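PDB 4ESQ: Serine/threonine protein kinase, which probably phosphorylates serine and threonine residues of proteins with ATP as a membrane receptor kinase, of which this chain is the extracellular sensor domain. Local coordinates for residues Leu13-Asn16 with Ser17-Asn21; Val45-Pro48 with Asp49-Gly52; Thr105-Asp108 with Lys109-Cys113; Lys186-Asp189 with Lys190-Glu194. All coordinates share one frame; numbering follows the deposited sequence.

Contact 1 (Leu13-Asn16 with Ser17-Asn21); sequences LLLN and SSEVN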
loop_
_atom_site.group_PDB
_atom_site.type_symbol
_atom_site.label_atom_id
_atom_site.label_comp_id
_atom_site.label_asym_id
_atom_site.label_seq_id
_atom_site.Cartn_x
_atom_site.Cartn_y
_atom_site.Cartn_z
ATOM N N LEU A 13 -9.911 6.631 8.832
ATOM C CA LEU A 13 -8.657 5.961 9.208
ATOM C C LEU A 13 -7.437 6.427 8.407
ATOM O O LEU A 13 -6.288 6.193 8.807
ATOM C CB LEU A 13 -8.797 4.441 9.069
ATOM C CG LEU A 13 -9.995 3.809 9.769
ATOM C CD1 LEU A 13 -10.039 2.327 9.455
ATOM C CD2 LEU A 13 -9.933 4.038 11.276
ATOM N N LEU A 14 -7.670 7.080 7.277
ATOM C CA LEU A 14 -6.566 7.525 6.443
ATOM C C LEU A 14 -5.852 8.720 7.068
ATOM O O LEU A 14 -6.384 9.382 7.964
ATOM C CB LEU A 14 -7.051 7.860 5.029
ATOM C CG LEU A 14 -7.719 6.702 4.277
ATOM C CD1 LEU A 14 -8.133 7.150 2.886
ATOM C CD2 LEU A 14 -6.810 5.475 4.195
ATOM N N LEU A 15 -4.642 8.994 6.596
ATOM C CA LEU A 15 -3.893 10.130 7.106
ATOM C C LEU A 15 -4.335 11.396 6.391
ATOM O O LEU A 15 -4.618 11.380 5.197
ATOM C CB LEU A 15 -2.392 9.894 6.933
ATOM C CG LEU A 15 -1.859 8.675 7.687
ATOM C CD1 LEU A 15 -0.345 8.723 7.719
ATOM C CD2 LEU A 15 -2.433 8.637 9.095
ATOM N N ASN A 16 -4.429 12.493 7.134
ATOM C CA ASN A 16 -4.819 13.756 6.532
ATOM C C ASN A 16 -3.627 14.404 5.816
ATOM O O ASN A 16 -2.513 13.877 5.852
ATOM C CB ASN A 16 -5.461 14.687 7.563
ATOM C CG ASN A 16 -4.489 15.144 8.644
ATOM O OD1 ASN A 16 -3.320 15.401 8.378
ATOM N ND2 ASN A 16 -4.988 15.268 9.875
ATOM N N SER A 17 -3.863 15.543 5.170
ATOM C CA SER A 17 -2.827 16.176 4.359
ATOM C C SER A 17 -1.583 16.543 5.172
ATOM O O SER A 17 -0.461 16.377 4.693
ATOM C CB SER A 17 -3.379 17.398 3.616
ATOM O OG SER A 17 -3.774 18.423 4.508
ATOM N N SER A 18 -1.777 17.034 6.394
ATOM C CA SER A 18 -0.645 17.365 7.252
ATOM C C SER A 18 0.163 16.122 7.584
ATOM O O SER A 18 1.391 16.126 7.511
ATOM C CB SER A 18 -1.105 18.031 8.550
ATOM O OG SER A 18 -0.017 18.153 9.455
ATOM N N GLU A 19 -0.535 15.052 7.943
ATOM C CA GLU A 19 0.130 13.825 8.337
ATOM C C GLU A 19 0.944 13.214 7.197
ATOM O O GLU A 19 2.044 12.733 7.424
ATOM C CB GLU A 19 -0.889 12.821 8.883
ATOM C CG GLU A 19 -1.556 13.283 10.181
ATOM C CD GLU A 19 -2.744 12.421 10.592
ATOM O OE1 GLU A 19 -3.551 12.035 9.724
ATOM O OE2 GLU A 19 -2.883 12.140 11.801
ATOM N N VAL A 20 0.395 13.221 5.984
ATOM C CA VAL A 20 1.105 12.687 4.825
ATOM C C VAL A 20 2.353 13.518 4.525
ATOM O O VAL A 20 3.448 12.979 4.334
ATOM C CB VAL A 20 0.206 12.646 3.581
ATOM C CG1 VAL A 20 1.021 12.180 2.354
ATOM C CG2 VAL A 20 -0.972 11.729 3.823
ATOM N N ASN A 21 2.176 14.836 4.482
ATOM C CA ASN A 21 3.289 15.758 4.284
ATOM C C ASN A 21 4.395 15.537 5.303
ATOM O O ASN A 21 5.571 15.490 4.951
ATOM C CB ASN A 21 2.810 17.206 4.394
ATOM C CG ASN A 21 2.301 17.766 3.080
ATOM O OD1 ASN A 21 2.806 17.439 1.998
ATOM N ND2 ASN A 21 1.311 18.655 3.172
#
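Asn-16 and Glu-19 exchange side-chain bonds to each other's backbone N-H in a capping box that starts helix 17-24 of the sensor domain. The two side chains cross at about a right angle, yet their flat ends are stacked, the amide of Asn-16 and the carboxylate of Glu-19 being only 27° apart in plane. Asn-16 is the N-cap. Its CG sits between its own backbone N and carbonyl carbon (chi1 66°), which turns OD1 back over the first turn, where it accepts from Glu-19 N at 2.8 Å with the donor close to the line of the C=O bond. In return, Glu-19 OE1 takes the N-H of Asn-16 at 2.8 Å, using the anti lone pair, the one pointing away from OE2. The same OE1 forms a salt bridge with Lys-190 of helix 179-192, so one carboxylate oxygen both closes the box and ties the helix start to the C-terminal helix. Asn-16 O also accepts from Val-20 N, a backbone bond of the first turn.

On the buried flank, Leu-15 lies across Glu-19 roughly at right angles, its CD2 3.6 Å from Glu-19 OE1, and the leucine also packs on Ile-183 and Lys-186. Next to it Val-20 comes in with a single methyl, CG2, which rests 3.9 Å from Leu-15 CB and 3.3 Å from Asn-16 O.

Contact 2 (Val45-Pro48 with Asp49-Gly52); sequences VSLP and DCQG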
loop_
_atom_site.group_PDB
_atom_site.type_symbol
_atom_site.label_atom_id
_atom_site.label_comp_id
_atom_site.label_asym_id
_atom_site.label_seq_id
_atom_site.Cartn_x
_atom_site.Cartn_y
_atom_site.Cartn_z
ATOM N N VAL A 45 2.761 -8.382 -14.839
ATOM C CA VAL A 45 4.007 -8.518 -14.091
ATOM C C VAL A 45 4.629 -9.855 -14.444
ATOM O O VAL A 45 3.937 -10.880 -14.449
ATOM C CB VAL A 45 3.758 -8.444 -12.585
ATOM C CG1 VAL A 45 5.084 -8.360 -11.826
ATOM C CG2 VAL A 45 2.892 -7.235 -12.279
ATOM N N SER A 46 5.926 -9.834 -14.755
ATOM C CA SER A 46 6.635 -11.026 -15.221
ATOM C C SER A 46 6.478 -12.186 -14.243
ATOM O O SER A 46 6.357 -13.342 -14.656
ATOM C CB SER A 46 8.107 -10.716 -15.482
ATOM O OG SER A 46 8.750 -10.202 -14.329
ATOM N N LEU A 47 6.484 -11.879 -12.947
ATOM C CA LEU A 47 6.034 -12.843 -11.951
ATOM C C LEU A 47 4.664 -12.361 -11.459
ATOM O O LEU A 47 4.578 -11.449 -10.633
ATOM C CB LEU A 47 7.027 -12.933 -10.784
ATOM C CG LEU A 47 8.456 -13.346 -11.144
ATOM C CD1 LEU A 47 9.385 -13.217 -9.938
ATOM C CD2 LEU A 47 8.484 -14.765 -11.712
ATOM N N PRO A 48 3.583 -12.962 -11.978
ATOM C CA PRO A 48 2.236 -12.425 -11.732
ATOM C C PRO A 48 1.898 -12.216 -10.257
ATOM O O PRO A 48 1.183 -11.268 -9.932
ATOM C CB PRO A 48 1.319 -13.493 -12.332
ATOM C CG PRO A 48 2.117 -14.134 -13.386
ATOM C CD PRO A 48 3.562 -14.112 -12.895
ATOM N N ASP A 49 2.400 -13.074 -9.374
ATOM C CA ASP A 49 2.034 -12.970 -7.966
ATOM C C ASP A 49 2.807 -11.878 -7.234
ATOM O O ASP A 49 2.643 -11.690 -6.032
ATOM C CB ASP A 49 2.167 -14.320 -7.265
ATOM C CG ASP A 49 0.982 -15.235 -7.550
ATOM O OD1 ASP A 49 -0.143 -14.711 -7.713
ATOM O OD2 ASP A 49 1.173 -16.465 -7.623
ATOM N N CYS A 50 3.646 -11.149 -7.964
ATOM C CA CYS A 50 4.296 -9.976 -7.393
ATOM C C CYS A 50 3.480 -8.697 -7.607
ATOM O O CYS A 50 3.925 -7.616 -7.229
ATOM C CB CYS A 50 5.712 -9.807 -7.952
ATOM S SG CYS A 50 6.793 -11.172 -7.482
ATOM N N GLN A 51 2.287 -8.812 -8.195
ATOM C CA GLN A 51 1.442 -7.629 -8.415
ATOM C C GLN A 51 1.135 -6.893 -7.095
ATOM O O GLN A 51 1.219 -5.660 -7.018
ATOM C CB GLN A 51 0.135 -7.994 -9.142
ATOM C CG GLN A 51 -0.731 -6.779 -9.500
ATOM C CD GLN A 51 -1.880 -7.099 -10.445
ATOM O OE1 GLN A 51 -1.954 -8.189 -11.002
ATOM N NE2 GLN A 51 -2.782 -6.133 -10.636
ATOM N N GLY A 52 0.770 -7.650 -6.063
ATOM C CA GLY A 52 0.467 -7.061 -4.767
ATOM C C GLY A 52 1.700 -6.504 -4.084
ATOM O O GLY A 52 1.607 -5.594 -3.252
HETATM O O HOH W 1 -0.704 -10.508 -11.482
#
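Leu-47 and Cys-50 meet across a 3-10 turn that leads from the edge strand 44-45 into the short, weakly bonded helix 51-54. Packing is closest here: Cys-50 N donates to Leu-47 O at 2.8 Å, from above the carbonyl plane rather than on a lone pair, as the tight turn brings the amide round. Cys-50 SG lies anti to its own carbonyl carbon (chi1 -64°), which places the sulfur 3.7 Å from Leu-47 CB and leaves it directed to Cys-113, its disulfide partner. Val-45 closes the buried side with both methyls, CG1 against Cys-50 CB at 4.2 Å and CG2 against Gln-51 CA at 4.1 Å; it also touches Val-118 of the neighbouring strand.

The other side, with Pro-48 and Asp-49, faces solvent and is held more loosely. Gln-51 N reaches Pro-48 O at 3.2 Å, again well above the carbonyl plane. The side chain of Gln-51 runs out extended, its NE2 bonded to Gln-58, and its OE1 joins the turn through water instead of directly: one water donates to Pro-48 O at 2.6 Å and to Gln-51 OE1 at 2.7 Å.

Contact 3 (Thr105-Asp108 with Lys109-Cys113); sequences TSAD and KWKNC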
loop_
_atom_site.group_PDB
_atom_site.type_symbol
_atom_site.label_atom_id
_atom_site.label_comp_id
_atom_site.label_asym_id
_atom_site.label_seq_id
_atom_site.Cartn_x
_atom_site.Cartn_y
_atom_site.Cartn_z
ATOM N N THR A 105 -1.390 -14.295 3.608
ATOM C CA THR A 105 -1.246 -14.655 2.206
ATOM C C THR A 105 -0.295 -13.680 1.540
ATOM O O THR A 105 0.576 -14.079 0.771
ATOM C CB THR A 105 -2.590 -14.644 1.472
ATOM O OG1 THR A 105 -3.377 -15.761 1.904
ATOM C CG2 THR A 105 -2.375 -14.747 -0.019
ATOM N N SER A 106 -0.476 -12.393 1.821
ATOM C CA SER A 106 0.401 -11.387 1.232
ATOM C C SER A 106 1.854 -11.648 1.603
ATOM O O SER A 106 2.745 -11.557 0.761
ATOM C CB SER A 106 -0.023 -9.981 1.651
ATOM O OG SER A 106 -1.309 -9.685 1.142
ATOM N N ALA A 107 2.098 -11.974 2.865
ATOM C CA ALA A 107 3.449 -12.282 3.299
ATOM C C ALA A 107 4.044 -13.443 2.485
ATOM O O ALA A 107 5.206 -13.384 2.075
ATOM C CB ALA A 107 3.487 -12.573 4.791
ATOM N N ASP A 108 3.255 -14.493 2.238
ATOM C CA ASP A 108 3.740 -15.597 1.393
ATOM C C ASP A 108 4.123 -15.141 0.000
ATOM O O ASP A 108 5.156 -15.546 -0.533
ATOM C CB ASP A 108 2.715 -16.723 1.238
ATOM C CG ASP A 108 3.035 -17.643 0.034
ATOM O OD1 ASP A 108 3.929 -18.513 0.154
ATOM O OD2 ASP A 108 2.408 -17.492 -1.047
ATOM N N LYS A 109 3.275 -14.319 -0.604
ATOM C CA LYS A 109 3.536 -13.874 -1.959
ATOM C C LYS A 109 4.738 -12.938 -1.996
ATOM O O LYS A 109 5.593 -13.068 -2.872
ATOM C CB LYS A 109 2.304 -13.211 -2.575
ATOM C CG LYS A 109 1.138 -14.195 -2.784
ATOM C CD LYS A 109 -0.068 -13.516 -3.413
ATOM C CE LYS A 109 -1.112 -14.543 -3.838
ATOM N NZ LYS A 109 -2.307 -13.902 -4.468
ATOM N N TRP A 110 4.821 -12.003 -1.049
ATOM C CA TRP A 110 5.909 -11.030 -1.110
ATOM C C TRP A 110 7.265 -11.703 -0.929
ATOM O O TRP A 110 8.268 -11.265 -1.502
ATOM C CB TRP A 110 5.745 -9.920 -0.072
ATOM C CG TRP A 110 4.568 -9.012 -0.261
ATOM C CD1 TRP A 110 3.467 -9.221 -1.060
ATOM C CD2 TRP A 110 4.359 -7.748 0.388
ATOM N NE1 TRP A 110 2.594 -8.156 -0.942
ATOM C CE2 TRP A 110 3.120 -7.240 -0.066
ATOM C CE3 TRP A 110 5.112 -6.985 1.288
ATOM C CZ2 TRP A 110 2.612 -6.011 0.365
ATOM C CZ3 TRP A 110 4.605 -5.765 1.715
ATOM C CH2 TRP A 110 3.364 -5.295 1.261
ATOM N N LYS A 111 7.300 -12.758 -0.122
ATOM C CA LYS A 111 8.560 -13.445 0.165
ATOM C C LYS A 111 9.135 -14.138 -1.069
ATOM O O LYS A 111 10.344 -14.346 -1.161
ATOM C CB LYS A 111 8.396 -14.422 1.326
ATOM C CG LYS A 111 8.248 -13.695 2.658
ATOM C CD LYS A 111 8.032 -14.642 3.824
ATOM C CE LYS A 111 7.712 -13.851 5.090
ATOM N NZ LYS A 111 7.205 -14.728 6.188
ATOM N N ASN A 112 8.258 -14.481 -2.010
ATOM C CA ASN A 112 8.676 -15.076 -3.272
ATOM C C ASN A 112 9.093 -14.025 -4.298
ATOM O O ASN A 112 9.616 -14.361 -5.368
ATOM C CB ASN A 112 7.566 -15.962 -3.843
ATOM C CG ASN A 112 7.387 -17.249 -3.058
ATOM O OD1 ASN A 112 8.357 -17.835 -2.570
ATOM N ND2 ASN A 112 6.143 -17.697 -2.936
ATOM N N CYS A 113 8.849 -12.757 -3.975
ATOM C CA CYS A 113 9.283 -11.652 -4.822
ATOM C C CYS A 113 10.598 -11.049 -4.335
ATOM O O CYS A 113 11.314 -10.408 -5.107
ATOM C CB CYS A 113 8.202 -10.568 -4.869
ATOM S SG CYS A 113 6.616 -11.192 -5.454
HETATM O O HOH W 2 -0.642 -7.827 -1.076
#
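Ser-106 O takes the shortest backbone bond of this helix turn, from Trp-110 N at 2.8 Å. The turn belongs to the C-terminal end of helix 96-111, which packs on the antiparallel sheet of the sensor domain. The same oxygen is also crowded by the indole of Trp-110: CD1 comes to 3.0 Å from Ser-106 O, and the carbonyl carbon of Ser-106 lies over one ring face. Trp-110 CG is anti to its own carbonyl carbon (chi1 -66°), which carries the ring back along the helix toward Ser-106. There NE1 and the serine hydroxyl share a water: it accepts from Trp-110 NE1 at 3.3 Å and lies 3.0 Å from Ser-106 OG, which is also hydrogen-bonded to Phe-102 O one turn earlier. The ring is buried against Ile-141, Val-143 and Met-159 of the sheet and Ala-53 of helix 51-54.

Away from the indole the helix is more open. On one side Thr-105 and Lys-109 lie alongside each other and point the same way, the methyl CG2 of Thr-105 4.0 Å from Lys-109 CE, and the lysine runs on fully extended toward a long, weak ion pair with Asp-49. On another, the equally extended chain of Lys-111 passes over a backbone carbonyl, CG 3.1 Å from Ala-107 O. On a third, Asp-108 and Asn-112 are set with carboxylate and amide planes nearly perpendicular, 89° apart, and Asp-108 OD1 remains 3.9 Å from Asn-112 ND2.

Contact 4 (Lys186-Asp189 with Lys190-Glu194); sequences KIVD and KVNKE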
loop_
_atom_site.group_PDB
_atom_site.type_symbol
_atom_site.label_atom_id
_atom_site.label_comp_id
_atom_site.label_asym_id
_atom_site.label_seq_id
_atom_site.Cartn_x
_atom_site.Cartn_y
_atom_site.Cartn_z
ATOM N N LYS A 186 0.713 4.640 11.741
ATOM C CA LYS A 186 -0.185 5.724 12.124
ATOM C C LYS A 186 -1.649 5.370 11.831
ATOM O O LYS A 186 -2.535 5.662 12.633
ATOM C CB LYS A 186 0.228 7.038 11.460
ATOM C CG LYS A 186 1.584 7.557 11.969
ATOM C CD LYS A 186 2.064 8.767 11.191
ATOM C CE LYS A 186 3.383 9.311 11.763
ATOM N NZ LYS A 186 3.227 9.811 13.159
ATOM N N ILE A 187 -1.899 4.731 10.696
ATOM C CA ILE A 187 -3.249 4.257 10.393
ATOM C C ILE A 187 -3.707 3.192 11.397
ATOM O O ILE A 187 -4.851 3.198 11.843
ATOM C CB ILE A 187 -3.349 3.743 8.945
ATOM C CG1 ILE A 187 -3.080 4.889 7.974
ATOM C CG2 ILE A 187 -4.739 3.124 8.687
ATOM C CD1 ILE A 187 -2.856 4.441 6.509
ATOM N N VAL A 188 -2.808 2.285 11.770
ATOM C CA VAL A 188 -3.143 1.269 12.763
ATOM C C VAL A 188 -3.539 1.925 14.089
ATOM O O VAL A 188 -4.474 1.472 14.751
ATOM C CB VAL A 188 -1.977 0.301 12.980
ATOM C CG1 VAL A 188 -2.135 -0.460 14.289
ATOM C CG2 VAL A 188 -1.847 -0.644 11.790
ATOM N N ASP A 189 -2.843 2.995 14.470
ATOM C CA ASP A 189 -3.207 3.717 15.695
ATOM C C ASP A 189 -4.627 4.280 15.596
ATOM O O ASP A 189 -5.358 4.314 16.588
ATOM C CB ASP A 189 -2.221 4.850 16.001
ATOM C CG ASP A 189 -0.880 4.347 16.505
ATOM O OD1 ASP A 189 -0.810 3.214 17.013
ATOM O OD2 ASP A 189 0.107 5.103 16.410
ATOM N N LYS A 190 -5.016 4.730 14.405
ATOM C CA LYS A 190 -6.377 5.232 14.212
ATOM C C LYS A 190 -7.398 4.097 14.299
ATOM O O LYS A 190 -8.488 4.284 14.838
ATOM C CB LYS A 190 -6.515 6.000 12.890
ATOM C CG LYS A 190 -5.716 7.313 12.869
ATOM C CD LYS A 190 -6.114 8.208 11.696
ATOM C CE LYS A 190 -5.245 9.482 11.649
ATOM N NZ LYS A 190 -5.685 10.391 10.551
ATOM N N VAL A 191 -7.056 2.920 13.779
ATOM C CA VAL A 191 -7.957 1.770 13.910
ATOM C C VAL A 191 -8.142 1.455 15.389
ATOM O O VAL A 191 -9.261 1.220 15.861
ATOM C CB VAL A 191 -7.404 0.502 13.215
ATOM C CG1 VAL A 191 -8.262 -0.713 13.564
ATOM C CG2 VAL A 191 -7.324 0.700 11.714
ATOM N N ASN A 192 -7.035 1.453 16.123
ATOM C CA ASN A 192 -7.065 1.069 17.531
ATOM C C ASN A 192 -7.978 1.958 18.361
ATOM O O ASN A 192 -8.546 1.514 19.357
ATOM C CB ASN A 192 -5.659 1.079 18.134
ATOM C CG ASN A 192 -4.803 -0.078 17.649
ATOM O OD1 ASN A 192 -5.317 -1.096 17.191
ATOM N ND2 ASN A 192 -3.492 0.069 17.775
ATOM N N LYS A 193 -8.114 3.215 17.953
ATOM C CA LYS A 193 -8.882 4.170 18.737
ATOM C C LYS A 193 -10.350 4.255 18.312
ATOM O O LYS A 193 -11.124 4.998 18.907
ATOM C CB LYS A 193 -8.208 5.549 18.710
ATOM C CG LYS A 193 -8.405 6.343 17.438
ATOM C CD LYS A 193 -7.540 7.609 17.474
ATOM C CE LYS A 193 -7.677 8.435 16.205
ATOM N NZ LYS A 193 -6.735 9.600 16.216
ATOM N N GLU A 194 -10.729 3.483 17.296
ATOM C CA GLU A 194 -12.110 3.482 16.801
ATOM C C GLU A 194 -13.104 3.143 17.905
ATOM O O GLU A 194 -12.990 2.107 18.565
ATOM C CB GLU A 194 -12.287 2.476 15.659
ATOM C CG GLU A 194 -12.300 3.074 14.266
ATOM C CD GLU A 194 -13.287 4.222 14.112
ATOM O OE1 GLU A 194 -12.830 5.380 14.112
ATOM O OE2 GLU A 194 -14.509 3.982 13.974
ATOM O OXT GLU A 194 -14.053 3.891 18.149
HETATM O O HOH W 3 -2.548 2.556 19.259
#
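With CG of both Asp-189 and Asn-192 anti to the carbonyl carbon (chi1 -73° in each), the two polar ends project from the same flank near the end of helix 179-192, the C-terminal helix of the domain. They do not meet directly. A water joins them, donating to Asp-189 OD1 at 2.9 Å and accepting from Asn-192 ND2 at 3.0 Å. Asn-192 also lies alongside Val-188, pointing the same way, its ND2 3.8 Å from the methyl CG1 of Val-188, and its own backbone N is bonded to Val-188 O.

The inner flank is apolar. Val-191 brings CG2 to 3.5 Å from Ile-187 O, the acceptor of its own backbone N-H, while the side chains of Ile-187 and Val-188 pack on Val-167 of the sheet. On a third flank the extended chain of Lys-190 starts over the preceding turn, CG 3.6 Å from Lys-186 O, and carries NZ to Glu-19 and Leu-14 O.

Helix bonding weakens toward the end: Lys-193 N reaches Asp-189 O only by a weak bond of 3.3 Å. The chemistry implies mixed attachment: Ile-187, Val-188 and Val-191 face the sheet, Lys-190 and Glu-194 add charged ties to Glu-19 and Arg-9, and water bridges Asp-189 to Asn-192.

How the contacts relate
The four contacts form two pairs, each joined by a bond of its own kind. Contacts 1 and 4 touch through the salt bridge of Glu-19 with Lys-190 and the packing of Leu-13 O on Ile-187, whereas contacts 2 and 3 are locked covalently by the disulfide of Cys-50 with Cys-113. Contact 1 lies across the chain's centre from contacts 2 and 3, with centres about 28 to 29 Å apart. All four are partly buried; contacts 1, 3 and 4 turn leucine, tryptophan, valine or isoleucine inward and several polar or charged residues outward. Contact 1 starts a helix with a capping box. Water bridges occur in the others, from side chain to carbonyl in contact 2 and between side chains in contacts 3 and 4.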